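Local coordinates for protein cytochrome c-554 (PDB 1FT5) that carries electrons through four covalently bound hemes in ammonia oxidation, accepting them directly from hydroxylamine oxidoreductase, at residues Lys16-Ala28 with Lys173-Glu185. Numbering follows the deposited sequence.
Sequences KAQAQSWKDTAHA and KEVKAMHEHYKLE. With HEM (protoporphyrin IX containing Fe), chain G.
Helix 16-22 packs through A17, Q18 and S21 against the extended chain of H179 to Y182, and between them they line one side of heme 3 in this multiheme cytochrome c. H179 supplies an axial ligand, its NE2 2.0 Å from the heme iron; H92 completes the bis-histidine pair. The imidazole is held through NE2 by iron and through ND1 by its neighbour's carbonyl, E180 O, at 2.7 Å, in the ring plane and almost straight. The ND1 bond would probably make the ligand more electron-rich. CB of Q18 lies over one face of the ring, toward its rim. Q18 bends at chi2 (82°), which brings CG alongside H179 CE1 and lets Q18 NE2 donate to heme propionate oxygen O2A, a nearly linear bond of 2.8 Å. The backbone N of Y182 grips the same oxygen, and H181 ND1 takes the other, O1A, so both segments share one carboxylate.

Packing is close where CB of A17 sits over the centre of the Y182 ring, a CH-pi contact of 3.6 Å to the centroid; a water bridges A17 O and Y182 OH. With an alanine at Y182, this methyl is likely to lose its aromatic cover and K208 the hydroxyl it bonds. Beside it, S21 OG, anti to the backbone N (chi1 167°), receives E180 N in a 174° hydrogen bond.

Toward T25 and H27 the fit is looser and relies more heavily on waters. CG2 of T25 rests against the carbonyls of K176 and M178, and one water joins A26 N to K176 O. H27, an axial ligand of heme 4 opposite H138, meets residues 177-178 beside that heme: its ND1 makes a weak, bent bond to A177 O and also donates to a water, 2.9 Å away, that in turn donates to T25 OG1 and M178 O.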
loop_
_atom_site.group_PDB
_atom_site.type_symbol
_atom_site.label_atom_id
_atom_site.label_comp_id
_atom_site.label_asym_id
_atom_site.label_seq_id
_atom_site.Cartn_x
_atom_site.Cartn_y
_atom_site.Cartn_z
ATOM N N LYS A 16 -11.155 8.196 6.830
ATOM C CA LYS A 16 -12.198 7.221 6.709
ATOM C C LYS A 16 -12.690 6.936 5.326
ATOM O O LYS A 16 -13.005 5.786 5.038
ATOM C CB LYS A 16 -13.411 7.595 7.639
ATOM C CG LYS A 16 -12.995 7.766 9.069
ATOM C CD LYS A 16 -14.182 8.089 9.961
ATOM C CE LYS A 16 -13.712 8.329 11.406
ATOM N NZ LYS A 16 -14.909 8.289 12.308
ATOM N N ALA A 17 -12.770 7.938 4.459
ATOM C CA ALA A 17 -13.288 7.697 3.103
ATOM C C ALA A 17 -12.360 6.750 2.348
ATOM O O ALA A 17 -12.813 5.801 1.700
ATOM C CB ALA A 17 -13.405 9.019 2.348
ATOM N N GLN A 18 -11.055 7.025 2.428
ATOM C CA GLN A 18 -10.074 6.173 1.708
ATOM C C GLN A 18 -10.072 4.805 2.357
ATOM O O GLN A 18 -9.975 3.799 1.652
ATOM C CB GLN A 18 -8.639 6.758 1.792
ATOM C CG GLN A 18 -8.445 8.015 0.930
ATOM C CD GLN A 18 -8.941 9.314 1.596
ATOM O OE1 GLN A 18 -9.438 9.296 2.730
ATOM N NE2 GLN A 18 -8.841 10.414 0.851
ATOM N N ALA A 19 -10.160 4.736 3.690
ATOM C CA ALA A 19 -10.155 3.407 4.341
ATOM C C ALA A 19 -11.357 2.534 3.955
ATOM O O ALA A 19 -11.263 1.297 3.753
ATOM C CB ALA A 19 -10.114 3.577 5.879
ATOM N N GLN A 20 -12.533 3.152 3.897
ATOM C CA GLN A 20 -13.729 2.450 3.520
ATOM C C GLN A 20 -13.629 1.873 2.094
ATOM O O GLN A 20 -14.121 0.783 1.846
ATOM C CB GLN A 20 -14.913 3.404 3.605
ATOM C CG GLN A 20 -16.215 2.684 3.792
ATOM C CD GLN A 20 -17.155 2.880 2.620
ATOM O OE1 GLN A 20 -16.722 3.045 1.467
ATOM N NE2 GLN A 20 -18.459 2.849 2.901
ATOM N N SER A 21 -12.998 2.613 1.184
ATOM C CA SER A 21 -12.861 2.159 -0.199
ATOM C C SER A 21 -11.738 1.107 -0.272
ATOM O O SER A 21 -11.876 0.039 -0.905
ATOM C CB SER A 21 -12.570 3.373 -1.086
ATOM O OG SER A 21 -12.117 3.045 -2.400
ATOM N N TRP A 22 -10.648 1.380 0.446
ATOM C CA TRP A 22 -9.522 0.427 0.425
ATOM C C TRP A 22 -9.987 -0.973 0.919
ATOM O O TRP A 22 -9.512 -2.020 0.437
ATOM C CB TRP A 22 -8.407 0.998 1.350
ATOM C CG TRP A 22 -7.343 -0.031 1.692
ATOM C CD1 TRP A 22 -6.226 -0.339 0.943
ATOM C CD2 TRP A 22 -7.369 -0.944 2.796
ATOM N NE1 TRP A 22 -5.552 -1.420 1.534
ATOM C CE2 TRP A 22 -6.237 -1.811 2.656
ATOM C CE3 TRP A 22 -8.234 -1.144 3.884
ATOM C CZ2 TRP A 22 -5.955 -2.854 3.587
ATOM C CZ3 TRP A 22 -7.966 -2.174 4.799
ATOM C CH2 TRP A 22 -6.821 -3.018 4.636
ATOM N N LYS A 23 -10.904 -1.014 1.863
ATOM C CA LYS A 23 -11.309 -2.286 2.450
ATOM C C LYS A 23 -11.906 -3.233 1.472
ATOM O O LYS A 23 -11.935 -4.449 1.756
ATOM C CB LYS A 23 -12.335 -2.053 3.591
ATOM C CG LYS A 23 -12.046 -2.921 4.818
ATOM C CD LYS A 23 -13.125 -4.024 5.010
ATOM C CE LYS A 23 -12.661 -5.087 6.046
ATOM N NZ LYS A 23 -13.664 -6.188 6.240
ATOM N N ASP A 24 -12.438 -2.709 0.362
ATOM C CA ASP A 24 -13.072 -3.566 -0.629
ATOM C C ASP A 24 -12.101 -4.010 -1.721
ATOM O O ASP A 24 -12.483 -4.768 -2.627
ATOM C CB ASP A 24 -14.282 -2.815 -1.254
ATOM C CG ASP A 24 -15.450 -2.667 -0.267
ATOM O OD1 ASP A 24 -15.545 -3.453 0.714
ATOM O OD2 ASP A 24 -16.282 -1.751 -0.466
ATOM N N THR A 25 -10.850 -3.585 -1.627
ATOM C CA THR A 25 -9.829 -3.899 -2.672
ATOM C C THR A 25 -9.116 -5.223 -2.452
ATOM O O THR A 25 -9.129 -5.757 -1.351
ATOM C CB THR A 25 -8.742 -2.823 -2.760
ATOM O OG1 THR A 25 -7.957 -2.818 -1.544
ATOM C CG2 THR A 25 -9.353 -1.449 -3.012
ATOM N N ALA A 26 -8.529 -5.775 -3.531
ATOM C CA ALA A 26 -7.824 -7.081 -3.448
ATOM C C ALA A 26 -6.687 -6.924 -2.428
ATOM O O ALA A 26 -6.426 -7.826 -1.633
ATOM C CB ALA A 26 -7.245 -7.411 -4.798
ATOM N N HIS A 27 -6.068 -5.755 -2.418
ATOM C CA HIS A 27 -4.958 -5.528 -1.442
ATOM C C HIS A 27 -5.453 -5.780 -0.009
ATOM O O HIS A 27 -4.787 -6.477 0.807
ATOM C CB HIS A 27 -4.428 -4.072 -1.507
ATOM C CG HIS A 27 -3.518 -3.810 -2.675
ATOM N ND1 HIS A 27 -3.645 -2.713 -3.521
ATOM C CD2 HIS A 27 -2.472 -4.536 -3.168
ATOM C CE1 HIS A 27 -2.728 -2.788 -4.461
ATOM N NE2 HIS A 27 -1.970 -3.858 -4.305
ATOM N N ALA A 28 -6.636 -5.274 0.321
ATOM C CA ALA A 28 -7.090 -5.479 1.711
ATOM C C ALA A 28 -7.364 -6.930 2.042
ATOM O O ALA A 28 -7.317 -7.347 3.213
ATOM C CB ALA A 28 -8.415 -4.670 2.000
ATOM N N LYS A 173 -3.348 3.968 -11.839
ATOM C CA LYS A 173 -4.559 4.733 -12.159
ATOM C C LYS A 173 -5.781 3.874 -12.100
ATOM O O LYS A 173 -6.828 4.271 -12.560
ATOM C CB LYS A 173 -4.448 5.412 -13.557
ATOM C CG LYS A 173 -3.335 6.376 -13.707
ATOM C CD LYS A 173 -3.550 7.324 -14.949
ATOM C CE LYS A 173 -2.461 8.380 -15.032
ATOM N NZ LYS A 173 -2.832 9.309 -16.144
ATOM N N GLU A 174 -5.679 2.683 -11.519
ATOM C CA GLU A 174 -6.832 1.806 -11.342
ATOM C C GLU A 174 -7.355 2.054 -9.943
ATOM O O GLU A 174 -6.785 1.531 -8.962
ATOM C CB GLU A 174 -6.344 0.349 -11.481
ATOM C CG GLU A 174 -7.438 -0.689 -11.592
ATOM C CD GLU A 174 -8.051 -0.754 -13.023
ATOM O OE1 GLU A 174 -7.326 -0.739 -14.080
ATOM O OE2 GLU A 174 -9.245 -0.844 -13.009
ATOM N N VAL A 175 -8.429 2.848 -9.819
ATOM C CA VAL A 175 -8.938 3.165 -8.455
ATOM C C VAL A 175 -9.440 1.951 -7.748
ATOM O O VAL A 175 -9.332 1.855 -6.516
ATOM C CB VAL A 175 -10.052 4.221 -8.455
ATOM C CG1 VAL A 175 -9.464 5.556 -8.881
ATOM C CG2 VAL A 175 -11.196 3.785 -9.365
ATOM N N LYS A 176 -9.967 0.984 -8.483
ATOM C CA LYS A 176 -10.465 -0.204 -7.790
ATOM C C LYS A 176 -9.345 -1.033 -7.239
ATOM O O LYS A 176 -9.619 -2.005 -6.534
ATOM C CB LYS A 176 -11.338 -1.104 -8.682
ATOM C CG LYS A 176 -12.586 -0.368 -9.122
ATOM C CD LYS A 176 -12.206 0.659 -10.159
ATOM C CE LYS A 176 -11.128 0.072 -11.038
ATOM N NZ LYS A 176 -10.191 1.049 -11.491
ATOM N N ALA A 177 -8.106 -0.715 -7.579
ATOM C CA ALA A 177 -6.996 -1.448 -7.024
ATOM C C ALA A 177 -6.213 -0.629 -5.968
ATOM O O ALA A 177 -5.459 -1.225 -5.206
ATOM C CB ALA A 177 -6.048 -1.870 -8.103
ATOM N N MET A 178 -6.427 0.694 -5.936
ATOM C CA MET A 178 -5.776 1.573 -4.954
ATOM C C MET A 178 -6.876 1.813 -3.862
ATOM O O MET A 178 -6.949 1.171 -2.827
ATOM C CB MET A 178 -5.352 2.939 -5.642
ATOM C CG MET A 178 -4.444 2.832 -6.891
ATOM S SD MET A 178 -2.768 2.208 -6.459
ATOM C CE MET A 178 -3.144 0.394 -6.701
ATOM N N HIS A 179 -7.682 2.839 -4.133
ATOM C CA HIS A 179 -8.869 3.210 -3.360
ATOM C C HIS A 179 -9.343 4.454 -4.129
ATOM O O HIS A 179 -8.603 5.060 -4.879
ATOM C CB HIS A 179 -8.628 3.576 -1.862
ATOM C CG HIS A 179 -7.551 4.573 -1.618
ATOM N ND1 HIS A 179 -7.638 5.919 -1.926
ATOM C CD2 HIS A 179 -6.302 4.401 -1.125
ATOM C CE1 HIS A 179 -6.444 6.466 -1.620
ATOM N NE2 HIS A 179 -5.592 5.561 -1.125
ATOM N N GLU A 180 -10.599 4.753 -3.983
ATOM C CA GLU A 180 -11.123 5.953 -4.610
ATOM C C GLU A 180 -10.339 7.137 -4.068
ATOM O O GLU A 180 -9.870 7.109 -2.896
ATOM C CB GLU A 180 -12.575 6.079 -4.224
ATOM C CG GLU A 180 -13.252 7.254 -4.881
ATOM C CD GLU A 180 -13.132 7.213 -6.403
ATOM O OE1 GLU A 180 -13.928 6.477 -7.016
ATOM O OE2 GLU A 180 -12.257 7.883 -6.978
ATOM N N HIS A 181 -10.280 8.200 -4.883
ATOM C CA HIS A 181 -9.571 9.426 -4.535
ATOM C C HIS A 181 -10.592 10.476 -4.132
ATOM O O HIS A 181 -11.639 10.636 -4.779
ATOM C CB HIS A 181 -8.699 9.880 -5.680
ATOM C CG HIS A 181 -7.618 8.888 -5.997
ATOM N ND1 HIS A 181 -6.606 8.602 -5.102
ATOM C CD2 HIS A 181 -7.434 8.062 -7.059
ATOM C CE1 HIS A 181 -5.848 7.626 -5.604
ATOM N NE2 HIS A 181 -6.326 7.283 -6.786
ATOM N N TYR A 182 -10.339 11.062 -2.981
ATOM C CA TYR A 182 -11.213 12.098 -2.417
ATOM C C TYR A 182 -10.462 13.419 -2.373
ATOM O O TYR A 182 -9.234 13.511 -2.278
ATOM C CB TYR A 182 -11.705 11.667 -1.018
ATOM C CG TYR A 182 -12.491 10.406 -1.102
ATOM C CD1 TYR A 182 -11.866 9.181 -0.939
ATOM C CD2 TYR A 182 -13.877 10.418 -1.411
ATOM C CE1 TYR A 182 -12.560 7.995 -1.071
ATOM C CE2 TYR A 182 -14.575 9.227 -1.542
ATOM C CZ TYR A 182 -13.915 8.015 -1.374
ATOM O OH TYR A 182 -14.578 6.814 -1.524
ATOM N N LYS A 183 -11.240 14.495 -2.479
ATOM C CA LYS A 183 -10.690 15.855 -2.523
ATOM C C LYS A 183 -9.963 16.288 -1.247
ATOM O O LYS A 183 -10.514 16.092 -0.157
ATOM C CB LYS A 183 -11.864 16.815 -2.748
ATOM C CG LYS A 183 -12.420 16.718 -4.146
ATOM C CD LYS A 183 -11.614 17.484 -5.185
ATOM C CE LYS A 183 -10.648 18.480 -4.554
ATOM N NZ LYS A 183 -9.576 18.901 -5.519
ATOM N N LEU A 184 -8.761 16.846 -1.416
ATOM C CA LEU A 184 -7.944 17.347 -0.319
ATOM C C LEU A 184 -8.138 18.872 -0.226
ATOM O O LEU A 184 -8.331 19.542 -1.250
ATOM C CB LEU A 184 -6.471 17.116 -0.599
ATOM C CG LEU A 184 -6.075 15.596 -0.562
ATOM C CD1 LEU A 184 -4.671 15.435 -1.203
ATOM C CD2 LEU A 184 -6.080 15.074 0.883
ATOM N N GLU A 185 -8.094 19.394 0.999
ATOM C CA GLU A 185 -8.157 20.863 1.186
ATOM C C GLU A 185 -6.828 21.494 0.782
ATOM O O GLU A 185 -6.770 22.655 0.330
ATOM C CB GLU A 185 -8.468 21.174 2.641
ATOM C CG GLU A 185 -9.858 20.781 3.023
ATOM C CD GLU A 185 -10.932 21.563 2.244
ATOM O OE1 GLU A 185 -10.634 22.646 1.675
ATOM O OE2 GLU A 185 -12.082 21.088 2.204
HETATM C CHA HEM G . -3.710 8.867 -2.110
HETATM C CHB HEM G . -5.013 7.443 2.369
HETATM C CHC HEM G . -3.932 2.834 1.126
HETATM C CHD HEM G . -2.062 4.417 -3.062
HETATM C C1A HEM G . -4.193 8.844 -0.794
HETATM C C2A HEM G . -4.672 9.997 -0.100
HETATM C C3A HEM G . -5.006 9.615 1.145
HETATM C C4A HEM G . -4.761 8.213 1.247
HETATM C CMA HEM G . -5.560 10.482 2.293
HETATM C CAA HEM G . -4.774 11.450 -0.688
HETATM C CBA HEM G . -6.261 11.771 -1.136
HETATM C CGA HEM G . -6.842 10.722 -2.121
HETATM O O1A HEM G . -6.237 10.530 -3.153
HETATM O O2A HEM G . -7.866 10.127 -1.797
HETATM C C1B HEM G . -4.805 6.033 2.428
HETATM C C2B HEM G . -5.154 5.230 3.564
HETATM C C3B HEM G . -4.898 3.915 3.210
HETATM C C4B HEM G . -4.389 3.985 1.846
HETATM C CMB HEM G . -5.719 5.769 4.880
HETATM C CAB HEM G . -5.073 2.630 3.959
HETATM C CBB HEM G . -6.552 2.385 4.344
HETATM C C1C HEM G . -3.319 2.920 -0.121
HETATM C C2C HEM G . -2.749 1.785 -0.760
HETATM C C3C HEM G . -2.176 2.210 -1.863
HETATM C C4C HEM G . -2.429 3.614 -1.995
HETATM C CMC HEM G . -2.765 0.333 -0.234
HETATM C CAC HEM G . -1.335 1.358 -2.864
HETATM C CBC HEM G . -1.913 0.068 -3.392
HETATM C C1D HEM G . -2.384 5.779 -3.192
HETATM C C2D HEM G . -2.022 6.591 -4.333
HETATM C C3D HEM G . -2.542 7.847 -4.070
HETATM C C4D HEM G . -3.172 7.756 -2.775
HETATM C CMD HEM G . -1.178 6.161 -5.518
HETATM C CAD HEM G . -2.336 9.123 -4.874
HETATM C CBD HEM G . -1.312 10.004 -4.227
HETATM C CGD HEM G . -1.407 11.501 -4.583
HETATM O O1D HEM G . -0.599 12.247 -4.016
HETATM O O2D HEM G . -2.264 11.854 -5.390
HETATM N NA HEM G . -4.256 7.754 0.035
HETATM N NB HEM G . -4.315 5.269 1.359
HETATM N NC HEM G . -3.137 4.029 -0.874
HETATM N ND HEM G . -3.103 6.488 -2.211
HETATM FE FE HEM G . -3.734 5.887 -0.435
HETATM O O HOH W 1 -15.229 5.474 0.605
HETATM O O HOH W 2 -5.683 -1.171 -2.205
HETATM O O HOH W 3 -8.722 -4.585 -6.095
HETATM O O HOH W 4 -6.079 -4.053 -4.864
#